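Mitotic checkpoint control protein kinase BUB1 (Drosophila melanogaster, PDB 6JKK) probably acts as an ATP-dependent protein kinase of the mitotic checkpoint, the chain described here being its C-terminal kinase domain. Local coordinates at residues K233-R238 with T297-R302; D248-V253 with R263-V268; V267-R270 with I275-P278. One frame throughout, in Å; residues are numbered along the deposited sequence.

Contact 1: K233-R238 with T297-R302; sequences KCIEMR and TLLNIR
I235 directs its CB toward the last turn of helix 288-299 and comes down on the backbone carbonyl of L299, CG1 standing 3.3 Å from L299 O. The touching branch lies anti to the carbonyl carbon of I235 (chi1 -60°), and the same CG1 grazes the leucine side chain at 4.3 Å from L299 CD2. Next to it, E236 leaves its backbone alongside the interface, and the bend at chi2 (75°) brings its carboxylate in to the chain leaving the helix. E236 OE2 and I301 O, both acceptors, stay 4.0 Å apart and are joined through water 2, which donates to each at 2.6 Å. By its spacing of twelve residues before D248, E236 probably corresponds to the glutamate of the kinase APE motif, at the end of the activation segment in the C-lobe. Water 1 completes the polar half: it lies 2.6 Å from E236 OE2 and 2.7 Å from L299 O, and accepts the N-H of I301 at 2.9 Å. I235 also packs against W276 of the neighbouring hairpin.

Contact 2: D248-V253 with R263-V268; sequences DLYGLV and RYMEVV
The methyl group of M265 lies over one face of the Y250 ring, a CH-pi contact with CE 4.0 Å from the ring centroid and 26° off the normal. It is displaced toward the hydroxyl end, so that CE is 3.7 Å from Y250 CZ. Two torsions bring the groups together: Y250 extends its ring with CG anti to the backbone N (chi1 176°), and M265, otherwise straight, turns at chi3 (73°) to lay its methyl on the ring.

Aliphatic packing continues from the sulfur. M265 SD is 3.4 Å from V253 CG1, one helical turn along from Y250, and the two side chains cross obliquely. V267 meets the tyrosine from the other direction, its CG2 4.1 Å from Y250 CE1 and inclined to the ring.

Polar bonding of the tyrosine is turned elsewhere: Y250 OH is hydrogen-bonded to L231 O and more weakly to R238 NH1. On the same helix, 246-261, D248 bonds to the backbone nitrogens of H180 and A181, as the aspartate of helix F does with the catalytic loop in protein kinases. The M265 and V267 contacts fasten the chain that follows helix 246-261 back onto that helix.

Since no hydrogen bond spans the two segments, their cohesion across this buried interface comes from dispersion and CH-pi contact, and rests largely on M265, whose methyl meets the ring and whose sulfur meets V253, with V267 adding a lighter touch.

Contact 3: V267-R270 with I275-P278; sequences VVQR and IWMP
Q269 lies flat on the indole of W276 in a two-stranded antiparallel beta hairpin, strands 267-269 and 276-278, which lies between helices 246-261 and 288-299 in the chain. The face carrying these two side chains, a non-hydrogen-bonded pair, is closely packed although Q269 itself is open to solvent. Q269 CG makes a CH-pi contact 3.4 Å from the centroid of the six-membered ring, nearly on its normal, and the amide plane beyond it is tilted only 10° from the indole, so the chain follows the ring instead of standing on it. W276 is placed for this by chi1 of -64°, which keeps CG beside its backbone N. V267 crosses the indole at about a right angle, with CG1 a close 3.2 Å from W276 CE3. Replacing the tryptophan by an alanine is likely to leave the Q269 side chain free to turn without its aromatic floor and to open a gap beside V267 and I235.

The strands are laced by V268 and M277, whose reciprocal bonds, V268 N to M277 O at 3.0 Å and M277 N to V268 O at 2.9 Å, are close to straight. A third bond, R270 N to I275 O at 2.6 Å, lies nearer the turn.

The side where R270 meets M277 is looser, and also partly exposed. The two touch through their aliphatic parts, R270 CD 3.7 Å from M277 CB, while the end of the methionine leads away. The arginine runs back along the hairpin, and its NH2 bonds weakly to K279 O. P278 O lies over one face of the guanidinium, 3.2 Å from R270 NH2, at an angle too poor for a hydrogen bond.

How the contacts relate
The three contacts form a compact patch on one side of the kinase C-lobe, each centre about 10 Å from the other two and all away from the predicted ATP-binding lysine, K85. Contact 1 closes the longest loop, from helix 235-238 to helix 288-299, and the other two are nested within it. Contact 2 comes first, folding the chain after helix 246-261 back onto that helix; contact 3 follows directly, sharing V267 and V268 through strand 267-269. Cross-links tie them: I235 CD1 packs on V267 CG1, and N300 ND2 probably bonds to W276 O. The hairpin is thus held against both the end of helix 288-299 and the short helix 235-238.

Contact 1: K233-R238 with T297-R302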
ATOM      1  N   LYS A 233      -2.089  -8.004 -14.016  1.00 33.67           N
ATOM      2  CA  LYS A 233      -1.746  -9.422 -13.993  1.00 32.67           C
ATOM      3  C   LYS A 233      -0.329  -9.616 -13.456  1.00 27.40           C
ATOM      4  O   LYS A 233       0.633  -9.171 -14.087  1.00 27.64           O
ATOM      5  CB  LYS A 233      -1.790 -10.007 -15.405  1.00 39.01           C
ATOM      6  CG  LYS A 233      -3.123 -10.580 -15.867  1.00 41.79           C
ATOM      7  CD  LYS A 233      -2.884 -11.350 -17.160  1.00 45.90           C
ATOM      8  CE  LYS A 233      -4.143 -11.986 -17.707  1.00 52.04           C
ATOM      9  NZ  LYS A 233      -3.862 -12.626 -19.025  1.00 61.18           N
ATOM     10  N   CYS A 234      -0.186 -10.282 -12.310  1.00 28.35           N
ATOM     11  CA  CYS A 234       1.148 -10.680 -11.863  1.00 28.79           C
ATOM     12  C   CYS A 234       1.643 -11.817 -12.765  1.00 28.01           C
ATOM     13  O   CYS A 234       0.899 -12.307 -13.623  1.00 28.92           O
ATOM     14  CB  CYS A 234       1.180 -11.060 -10.371  1.00 26.15           C
ATOM     15  SG  CYS A 234       0.333 -12.603  -9.900  1.00 25.15           S
ATOM     16  N   ILE A 235       2.895 -12.225 -12.587  1.00 25.30           N
ATOM     17  CA  ILE A 235       3.517 -13.183 -13.500  1.00 26.72           C
ATOM     18  C   ILE A 235       2.807 -14.541 -13.506  1.00 32.05           C
ATOM     19  O   ILE A 235       2.638 -15.167 -14.559  1.00 29.75           O
ATOM     20  CB  ILE A 235       5.016 -13.355 -13.181  1.00 30.19           C
ATOM     21  CG1 ILE A 235       5.732 -12.015 -13.334  1.00 25.43           C
ATOM     22  CG2 ILE A 235       5.652 -14.390 -14.095  1.00 31.24           C
ATOM     23  CD1 ILE A 235       5.464 -11.358 -14.670  1.00 26.93           C
ATOM     24  N   GLU A 236       2.384 -14.988 -12.330  1.00 29.27           N
ATOM     25  CA  GLU A 236       1.681 -16.263 -12.211  1.00 36.10           C
ATOM     26  C   GLU A 236       0.340 -16.245 -12.956  1.00 29.67           C
ATOM     27  O   GLU A 236      -0.060 -17.241 -13.564  1.00 33.27           O
ATOM     28  CB  GLU A 236       1.475 -16.616 -10.730  1.00 26.90           C
ATOM     29  CG  GLU A 236       2.768 -16.961  -9.977  1.00 26.06           C
ATOM     30  CD  GLU A 236       3.624 -15.743  -9.647  1.00 26.22           C
ATOM     31  OE1 GLU A 236       3.127 -14.603  -9.767  1.00 25.19           O
ATOM     32  OE2 GLU A 236       4.796 -15.931  -9.259  1.00 26.92           O
ATOM     33  N   MET A 237      -0.341 -15.103 -12.914  1.00 31.97           N
ATOM     34  CA  MET A 237      -1.628 -14.945 -13.588  1.00 30.76           C
ATOM     35  C   MET A 237      -1.492 -14.976 -15.107  1.00 36.30           C
ATOM     36  O   MET A 237      -2.436 -15.340 -15.811  1.00 39.52           O
ATOM     37  CB  MET A 237      -2.290 -13.633 -13.179  1.00 31.23           C
ATOM     38  CG  MET A 237      -2.752 -13.575 -11.737  1.00 31.98           C
ATOM     39  SD  MET A 237      -3.361 -11.926 -11.367  1.00 28.30           S
ATOM     40  CE  MET A 237      -3.767 -12.122  -9.628  1.00 25.88           C
ATOM     41  N   ARG A 238      -0.327 -14.577 -15.609  1.00 35.04           N
ATOM     42  CA  ARG A 238      -0.076 -14.571 -17.050  1.00 34.59           C
ATOM     43  C   ARG A 238       0.281 -15.965 -17.565  1.00 46.38           C
ATOM     44  O   ARG A 238       0.203 -16.235 -18.766  1.00 47.14           O
ATOM     45  CB  ARG A 238       1.044 -13.577 -17.391  1.00 34.29           C
ATOM     46  CG  ARG A 238       0.736 -12.127 -17.005  1.00 36.94           C
ATOM     47  CD  ARG A 238       1.967 -11.228 -17.109  1.00 39.55           C
ATOM     48  NE  ARG A 238       1.812 -10.156 -18.092  1.00 52.38           N
ATOM     49  CZ  ARG A 238       1.580  -8.881 -17.787  1.00 48.42           C
ATOM     50  NH1 ARG A 238       1.470  -8.506 -16.520  1.00 38.75           N
ATOM     51  NH2 ARG A 238       1.460  -7.978 -18.751  1.00 53.33           N
ATOM     52  N   THR A 297      14.336 -10.847  -9.124  1.00 25.13           N
ATOM     53  CA  THR A 297      14.056 -11.634  -7.928  1.00 24.00           C
ATOM     54  C   THR A 297      12.595 -11.508  -7.510  1.00 20.76           C
ATOM     55  O   THR A 297      11.961 -12.487  -7.098  1.00 23.36           O
ATOM     56  CB  THR A 297      14.959 -11.188  -6.772  1.00 22.69           C
ATOM     57  OG1 THR A 297      16.328 -11.390  -7.140  1.00 22.48           O
ATOM     58  CG2 THR A 297      14.662 -11.976  -5.513  1.00 24.97           C
ATOM     59  N   LEU A 298      12.060 -10.296  -7.614  1.00 17.45           N
ATOM     60  CA  LEU A 298      10.695 -10.047  -7.168  1.00 16.62           C
ATOM     61  C   LEU A 298       9.652 -10.482  -8.197  1.00 23.37           C
ATOM     62  O   LEU A 298       8.511 -10.772  -7.837  1.00 20.14           O
ATOM     63  CB  LEU A 298      10.507  -8.572  -6.805  1.00 15.30           C
ATOM     64  CG  LEU A 298      11.207  -8.043  -5.550  1.00 21.03           C
ATOM     65  CD1 LEU A 298      11.147  -6.518  -5.488  1.00 16.97           C
ATOM     66  CD2 LEU A 298      10.585  -8.639  -4.303  1.00 18.22           C
ATOM     67  N   LEU A 299      10.042 -10.529  -9.470  1.00 17.70           N
ATOM     68  CA  LEU A 299       9.113 -10.911 -10.536  1.00 18.39           C
ATOM     69  C   LEU A 299       9.115 -12.406 -10.840  1.00 26.65           C
ATOM     70  O   LEU A 299       8.126 -12.948 -11.341  1.00 24.51           O
ATOM     71  CB  LEU A 299       9.431 -10.151 -11.827  1.00 19.78           C
ATOM     72  CG  LEU A 299       9.068  -8.671 -11.883  1.00 22.04           C
ATOM     73  CD1 LEU A 299       9.522  -8.059 -13.194  1.00 23.51           C
ATOM     74  CD2 LEU A 299       7.573  -8.509 -11.717  1.00 22.61           C
ATOM     75  N   ASN A 300      10.229 -13.070 -10.559  1.00 25.63           N
ATOM     76  CA  ASN A 300      10.379 -14.458 -10.965  1.00 23.69           C
ATOM     77  C   ASN A 300      10.583 -15.369  -9.771  1.00 27.33           C
ATOM     78  O   ASN A 300      11.715 -15.610  -9.347  1.00 29.77           O
ATOM     79  CB  ASN A 300      11.532 -14.591 -11.956  1.00 24.79           C
ATOM     80  CG  ASN A 300      11.316 -13.762 -13.211  1.00 27.15           C
ATOM     81  OD1 ASN A 300      10.772 -14.250 -14.202  1.00 29.03           O
ATOM     82  ND2 ASN A 300      11.740 -12.505 -13.173  1.00 22.50           N
ATOM     83  N   ILE A 301       9.471 -15.869  -9.240  1.00 26.65           N
ATOM     84  CA  ILE A 301       9.471 -16.700  -8.038  1.00 24.21           C
ATOM     85  C   ILE A 301       9.006 -18.113  -8.385  1.00 26.33           C
ATOM     86  O   ILE A 301       8.021 -18.290  -9.108  1.00 26.69           O
ATOM     87  CB  ILE A 301       8.581 -16.065  -6.946  1.00 25.02           C
ATOM     88  CG1 ILE A 301       9.115 -14.672  -6.606  1.00 26.15           C
ATOM     89  CG2 ILE A 301       8.534 -16.932  -5.700  1.00 29.78           C
ATOM     90  CD1 ILE A 301       8.097 -13.741  -5.971  1.00 28.77           C
ATOM     91  N   ARG A 302       9.726 -19.112  -7.879  1.00 27.98           N
ATOM     92  CA  ARG A 302       9.534 -20.501  -8.293  1.00 30.43           C
ATOM     93  C   ARG A 302       8.147 -21.048  -7.955  1.00 39.43           C
ATOM     94  O   ARG A 302       7.455 -21.603  -8.817  1.00 34.31           O
ATOM     95  CB  ARG A 302      10.614 -21.381  -7.659  1.00 36.57           C
ATOM     96  CG  ARG A 302      11.250 -22.370  -8.612  1.00 43.88           C
ATOM     97  CD  ARG A 302      12.545 -22.928  -8.040  1.00 52.80           C
ATOM     98  NE  ARG A 302      12.314 -23.779  -6.877  1.00 60.56           N
ATOM     99  CZ  ARG A 302      12.787 -23.537  -5.659  1.00 63.09           C
ATOM    100  NH1 ARG A 302      13.534 -22.463  -5.441  1.00 64.43           N
ATOM    101  NH2 ARG A 302      12.525 -24.377  -4.663  1.00 58.98           N
TER
HETATM  102  O   HOH W   1       6.970 -15.258 -10.464  1.00 23.05           O
HETATM  103  O   HOH W   2       5.487 -18.317  -8.375  1.00 30.27           O

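Contact 2: D248-V253 with R263-V268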
ATOM      1  N   ASP A 248       1.812  -9.197  -4.278  1.00 18.05           N
ATOM      2  CA  ASP A 248       2.323  -7.980  -3.656  1.00 13.73           C
ATOM      3  C   ASP A 248       3.714  -7.638  -4.174  1.00 16.09           C
ATOM      4  O   ASP A 248       4.033  -6.469  -4.386  1.00 19.43           O
ATOM      5  CB  ASP A 248       2.373  -8.149  -2.139  1.00 12.80           C
ATOM      6  CG  ASP A 248       1.063  -7.819  -1.478  1.00 20.69           C
ATOM      7  OD1 ASP A 248       0.105  -7.468  -2.203  1.00 16.85           O
ATOM      8  OD2 ASP A 248       0.995  -7.912  -0.235  1.00 20.69           O
ATOM      9  N   LEU A 249       4.535  -8.665  -4.375  1.00 15.99           N
ATOM     10  CA  LEU A 249       5.919  -8.463  -4.801  1.00 17.32           C
ATOM     11  C   LEU A 249       5.934  -7.930  -6.235  1.00 18.77           C
ATOM     12  O   LEU A 249       6.792  -7.130  -6.610  1.00 16.94           O
ATOM     13  CB  LEU A 249       6.724  -9.761  -4.657  1.00 15.73           C
ATOM     14  CG  LEU A 249       6.729 -10.343  -3.237  1.00 17.25           C
ATOM     15  CD1 LEU A 249       7.649 -11.538  -3.118  1.00 23.66           C
ATOM     16  CD2 LEU A 249       7.112  -9.285  -2.210  1.00 15.13           C
ATOM     17  N   TYR A 250       4.952  -8.351  -7.021  1.00 13.33           N
ATOM     18  CA  TYR A 250       4.746  -7.785  -8.352  1.00 14.69           C
ATOM     19  C   TYR A 250       4.368  -6.313  -8.226  1.00 15.77           C
ATOM     20  O   TYR A 250       4.925  -5.462  -8.926  1.00 17.82           O
ATOM     21  CB  TYR A 250       3.654  -8.563  -9.091  1.00 15.09           C
ATOM     22  CG  TYR A 250       3.298  -8.010 -10.456  1.00 19.29           C
ATOM     23  CD1 TYR A 250       4.008  -8.386 -11.585  1.00 21.82           C
ATOM     24  CD2 TYR A 250       2.242  -7.121 -10.611  1.00 26.14           C
ATOM     25  CE1 TYR A 250       3.683  -7.886 -12.833  1.00 23.94           C
ATOM     26  CE2 TYR A 250       1.908  -6.616 -11.844  1.00 24.54           C
ATOM     27  CZ  TYR A 250       2.632  -7.001 -12.953  1.00 28.55           C
ATOM     28  OH  TYR A 250       2.296  -6.497 -14.184  1.00 32.33           O
ATOM     29  N   GLY A 251       3.437  -6.010  -7.322  1.00 14.20           N
ATOM     30  CA  GLY A 251       3.012  -4.636  -7.092  1.00 15.53           C
ATOM     31  C   GLY A 251       4.156  -3.740  -6.659  1.00 21.00           C
ATOM     32  O   GLY A 251       4.266  -2.582  -7.102  1.00 14.10           O
ATOM     33  N   LEU A 252       5.013  -4.288  -5.797  1.00 15.13           N
ATOM     34  CA  LEU A 252       6.207  -3.596  -5.319  1.00 18.72           C
ATOM     35  C   LEU A 252       7.096  -3.139  -6.471  1.00 17.36           C
ATOM     36  O   LEU A 252       7.526  -1.984  -6.514  1.00 18.72           O
ATOM     37  CB  LEU A 252       7.017  -4.516  -4.403  1.00 23.40           C
ATOM     38  CG  LEU A 252       7.197  -4.130  -2.937  1.00 28.89           C
ATOM     39  CD1 LEU A 252       8.213  -5.048  -2.272  1.00 22.48           C
ATOM     40  CD2 LEU A 252       7.615  -2.675  -2.795  1.00 21.93           C
ATOM     41  N   VAL A 253       7.388  -4.053  -7.393  1.00 18.58           N
ATOM     42  CA  VAL A 253       8.197  -3.715  -8.564  1.00 16.44           C
ATOM     43  C   VAL A 253       7.535  -2.617  -9.381  1.00 21.31           C
ATOM     44  O   VAL A 253       8.201  -1.680  -9.833  1.00 18.32           O
ATOM     45  CB  VAL A 253       8.459  -4.943  -9.459  1.00 21.43           C
ATOM     46  CG1 VAL A 253       9.206  -4.542 -10.719  1.00 24.27           C
ATOM     47  CG2 VAL A 253       9.262  -5.970  -8.706  1.00 24.09           C
ATOM     48  N   ARG A 263       7.141   6.233 -15.566  1.00 30.36           N
ATOM     49  CA  ARG A 263       6.186   5.541 -16.421  1.00 37.58           C
ATOM     50  C   ARG A 263       5.706   4.268 -15.751  1.00 33.67           C
ATOM     51  O   ARG A 263       6.403   3.707 -14.910  1.00 28.44           O
ATOM     52  CB  ARG A 263       6.821   5.186 -17.764  1.00 44.13           C
ATOM     53  CG  ARG A 263       7.085   6.359 -18.686  1.00 51.43           C
ATOM     54  CD  ARG A 263       7.661   5.862 -20.001  1.00 57.79           C
ATOM     55  NE  ARG A 263       8.970   5.248 -19.804  1.00 58.71           N
ATOM     56  CZ  ARG A 263      10.126   5.839 -20.091  1.00 66.51           C
ATOM     57  NH1 ARG A 263      10.140   7.063 -20.608  1.00 72.10           N
ATOM     58  NH2 ARG A 263      11.269   5.204 -19.872  1.00 64.70           N
ATOM     59  N   TYR A 264       4.523   3.798 -16.131  1.00 28.90           N
ATOM     60  CA  TYR A 264       4.006   2.557 -15.565  1.00 29.02           C
ATOM     61  C   TYR A 264       4.709   1.335 -16.152  1.00 26.44           C
ATOM     62  O   TYR A 264       5.205   1.370 -17.277  1.00 24.36           O
ATOM     63  CB  TYR A 264       2.482   2.489 -15.712  1.00 34.85           C
ATOM     64  CG  TYR A 264       1.805   3.571 -14.899  1.00 50.27           C
ATOM     65  CD1 TYR A 264       1.837   3.535 -13.509  1.00 55.10           C
ATOM     66  CD2 TYR A 264       1.161   4.640 -15.514  1.00 54.60           C
ATOM     67  CE1 TYR A 264       1.243   4.521 -12.754  1.00 53.59           C
ATOM     68  CE2 TYR A 264       0.559   5.633 -14.764  1.00 56.28           C
ATOM     69  CZ  TYR A 264       0.607   5.567 -13.384  1.00 56.56           C
ATOM     70  OH  TYR A 264       0.015   6.550 -12.624  1.00 55.11           O
ATOM     71  N   MET A 265       4.773   0.264 -15.370  1.00 28.35           N
ATOM     72  CA  MET A 265       5.506  -0.931 -15.764  1.00 26.47           C
ATOM     73  C   MET A 265       4.741  -1.801 -16.756  1.00 30.59           C
ATOM     74  O   MET A 265       3.581  -2.154 -16.532  1.00 26.03           O
ATOM     75  CB  MET A 265       5.850  -1.756 -14.524  1.00 21.57           C
ATOM     76  CG  MET A 265       6.645  -3.023 -14.816  1.00 24.69           C
ATOM     77  SD  MET A 265       7.019  -3.944 -13.313  1.00 28.97           S
ATOM     78  CE  MET A 265       5.411  -4.629 -12.900  1.00 19.12           C
ATOM     79  N   GLU A 266       5.401  -2.133 -17.858  1.00 25.92           N
ATOM     80  CA  GLU A 266       4.937  -3.193 -18.731  1.00 29.00           C
ATOM     81  C   GLU A 266       5.941  -4.321 -18.637  1.00 35.64           C
ATOM     82  O   GLU A 266       7.145  -4.125 -18.828  1.00 40.87           O
ATOM     83  CB  GLU A 266       4.847  -2.724 -20.175  1.00 31.49           C
ATOM     84  CG  GLU A 266       4.104  -1.429 -20.368  1.00 35.99           C
ATOM     85  CD  GLU A 266       4.143  -0.996 -21.811  1.00 44.29           C
ATOM     86  OE1 GLU A 266       4.820   0.011 -22.112  1.00 51.02           O
ATOM     87  OE2 GLU A 266       3.517  -1.685 -22.644  1.00 40.54           O
ATOM     88  N   VAL A 267       5.431  -5.508 -18.357  1.00 28.33           N
ATOM     89  CA  VAL A 267       6.259  -6.675 -18.147  1.00 29.22           C
ATOM     90  C   VAL A 267       6.255  -7.584 -19.390  1.00 34.90           C
ATOM     91  O   VAL A 267       5.207  -7.807 -19.999  1.00 33.52           O
ATOM     92  CB  VAL A 267       5.773  -7.399 -16.881  1.00 28.25           C
ATOM     93  CG1 VAL A 267       5.971  -8.852 -16.995  1.00 39.43           C
ATOM     94  CG2 VAL A 267       6.491  -6.860 -15.659  1.00 28.45           C
ATOM     95  N   VAL A 268       7.434  -8.061 -19.794  1.00 31.91           N
ATOM     96  CA  VAL A 268       7.558  -9.010 -20.906  1.00 36.26           C
ATOM     97  C   VAL A 268       8.597 -10.071 -20.559  1.00 35.44           C
ATOM     98  O   VAL A 268       9.395  -9.883 -19.640  1.00 34.19           O
ATOM     99  CB  VAL A 268       8.009  -8.323 -22.216  1.00 41.03           C
ATOM    100  CG1 VAL A 268       7.084  -7.180 -22.587  1.00 45.87           C
ATOM    101  CG2 VAL A 268       9.439  -7.824 -22.094  1.00 35.20           C
TER

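Contact 3: V267-R270 with I275-P278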
ATOM      1  N   VAL A 267       5.431  -5.508 -18.357  1.00 28.33           N
ATOM      2  CA  VAL A 267       6.259  -6.675 -18.147  1.00 29.22           C
ATOM      3  C   VAL A 267       6.255  -7.584 -19.390  1.00 34.90           C
ATOM      4  O   VAL A 267       5.207  -7.807 -19.999  1.00 33.52           O
ATOM      5  CB  VAL A 267       5.773  -7.399 -16.881  1.00 28.25           C
ATOM      6  CG1 VAL A 267       5.971  -8.852 -16.995  1.00 39.43           C
ATOM      7  CG2 VAL A 267       6.491  -6.860 -15.659  1.00 28.45           C
ATOM      8  N   VAL A 268       7.434  -8.061 -19.794  1.00 31.91           N
ATOM      9  CA  VAL A 268       7.558  -9.010 -20.906  1.00 36.26           C
ATOM     10  C   VAL A 268       8.597 -10.071 -20.559  1.00 35.44           C
ATOM     11  O   VAL A 268       9.395  -9.883 -19.640  1.00 34.19           O
ATOM     12  CB  VAL A 268       8.009  -8.323 -22.216  1.00 41.03           C
ATOM     13  CG1 VAL A 268       7.084  -7.180 -22.587  1.00 45.87           C
ATOM     14  CG2 VAL A 268       9.439  -7.824 -22.094  1.00 35.20           C
ATOM     15  N   GLN A 269       8.597 -11.178 -21.293  1.00 34.59           N
ATOM     16  CA  GLN A 269       9.655 -12.170 -21.145  1.00 43.37           C
ATOM     17  C   GLN A 269      10.924 -11.683 -21.833  1.00 49.67           C
ATOM     18  O   GLN A 269      10.879 -11.236 -22.980  1.00 45.98           O
ATOM     19  CB  GLN A 269       9.232 -13.511 -21.743  1.00 44.18           C
ATOM     20  CG  GLN A 269       8.040 -14.140 -21.054  1.00 47.21           C
ATOM     21  CD  GLN A 269       7.792 -15.579 -21.478  1.00 52.98           C
ATOM     22  OE1 GLN A 269       8.403 -16.508 -20.950  1.00 55.90           O
ATOM     23  NE2 GLN A 269       6.883 -15.768 -22.430  1.00 51.16           N
ATOM     24  N   ARG A 270      12.054 -11.762 -21.135  1.00 48.47           N
ATOM     25  CA  ARG A 270      13.330 -11.386 -21.735  1.00 49.69           C
ATOM     26  C   ARG A 270      13.756 -12.410 -22.773  1.00 50.05           C
ATOM     27  O   ARG A 270      14.544 -13.300 -22.478  1.00 54.40           O
ATOM     28  CB  ARG A 270      14.416 -11.235 -20.668  1.00 49.60           C
ATOM     29  CG  ARG A 270      14.943  -9.818 -20.546  1.00 54.59           C
ATOM     30  CD  ARG A 270      13.793  -8.842 -20.709  1.00 63.70           C
ATOM     31  NE  ARG A 270      14.190  -7.442 -20.605  1.00 70.56           N
ATOM     32  CZ  ARG A 270      13.624  -6.460 -21.299  1.00 76.01           C
ATOM     33  NH1 ARG A 270      12.651  -6.734 -22.161  1.00 80.36           N
ATOM     34  NH2 ARG A 270      14.035  -5.209 -21.145  1.00 74.43           N
ATOM     35  N   ILE A 275      12.307 -15.644 -18.506  1.00 48.14           N
ATOM     36  CA  ILE A 275      12.381 -14.706 -17.393  1.00 41.50           C
ATOM     37  C   ILE A 275      11.627 -13.416 -17.710  1.00 35.41           C
ATOM     38  O   ILE A 275      11.818 -12.820 -18.773  1.00 38.43           O
ATOM     39  CB  ILE A 275      13.857 -14.385 -17.059  1.00 41.77           C
ATOM     40  CG1 ILE A 275      14.568 -15.632 -16.522  1.00 50.88           C
ATOM     41  CG2 ILE A 275      13.954 -13.240 -16.066  1.00 36.94           C
ATOM     42  CD1 ILE A 275      13.973 -16.171 -15.226  1.00 53.83           C
ATOM     43  N   TRP A 276      10.773 -12.991 -16.784  1.00 29.58           N
ATOM     44  CA  TRP A 276      10.005 -11.764 -16.952  1.00 28.25           C
ATOM     45  C   TRP A 276      10.730 -10.554 -16.361  1.00 28.29           C
ATOM     46  O   TRP A 276      11.214 -10.592 -15.228  1.00 32.30           O
ATOM     47  CB  TRP A 276       8.625 -11.920 -16.313  1.00 27.45           C
ATOM     48  CG  TRP A 276       7.787 -12.986 -16.970  1.00 32.28           C
ATOM     49  CD1 TRP A 276       7.858 -14.335 -16.762  1.00 30.93           C
ATOM     50  CD2 TRP A 276       6.742 -12.785 -17.930  1.00 30.76           C
ATOM     51  NE1 TRP A 276       6.926 -14.983 -17.545  1.00 32.95           N
ATOM     52  CE2 TRP A 276       6.227 -14.050 -18.266  1.00 32.90           C
ATOM     53  CE3 TRP A 276       6.198 -11.656 -18.545  1.00 32.36           C
ATOM     54  CZ2 TRP A 276       5.188 -14.212 -19.188  1.00 38.33           C
ATOM     55  CZ3 TRP A 276       5.168 -11.817 -19.453  1.00 32.57           C
ATOM     56  CH2 TRP A 276       4.678 -13.082 -19.771  1.00 37.86           C
ATOM     57  N   MET A 277      10.813  -9.488 -17.148  1.00 30.79           N
ATOM     58  CA  MET A 277      11.425  -8.241 -16.707  1.00 27.00           C
ATOM     59  C   MET A 277      10.598  -7.089 -17.267  1.00 25.06           C
ATOM     60  O   MET A 277       9.835  -7.276 -18.221  1.00 28.67           O
ATOM     61  CB  MET A 277      12.871  -8.140 -17.217  1.00 27.43           C
ATOM     62  CG  MET A 277      13.824  -9.159 -16.612  1.00 27.10           C
ATOM     63  SD  MET A 277      14.026  -8.915 -14.840  1.00 27.04           S
ATOM     64  CE  MET A 277      15.267  -7.616 -14.843  1.00 30.26           C
ATOM     65  N   PRO A 278      10.730  -5.896 -16.669  1.00 29.68           N
ATOM     66  CA  PRO A 278      10.066  -4.743 -17.283  1.00 30.26           C
ATOM     67  C   PRO A 278      10.584  -4.516 -18.694  1.00 29.68           C
ATOM     68  O   PRO A 278      11.743  -4.833 -18.986  1.00 27.80           O
ATOM     69  CB  PRO A 278      10.484  -3.580 -16.381  1.00 28.96           C
ATOM     70  CG  PRO A 278      10.737  -4.222 -15.039  1.00 26.42           C
ATOM     71  CD  PRO A 278      11.353  -5.558 -15.374  1.00 25.64           C
TER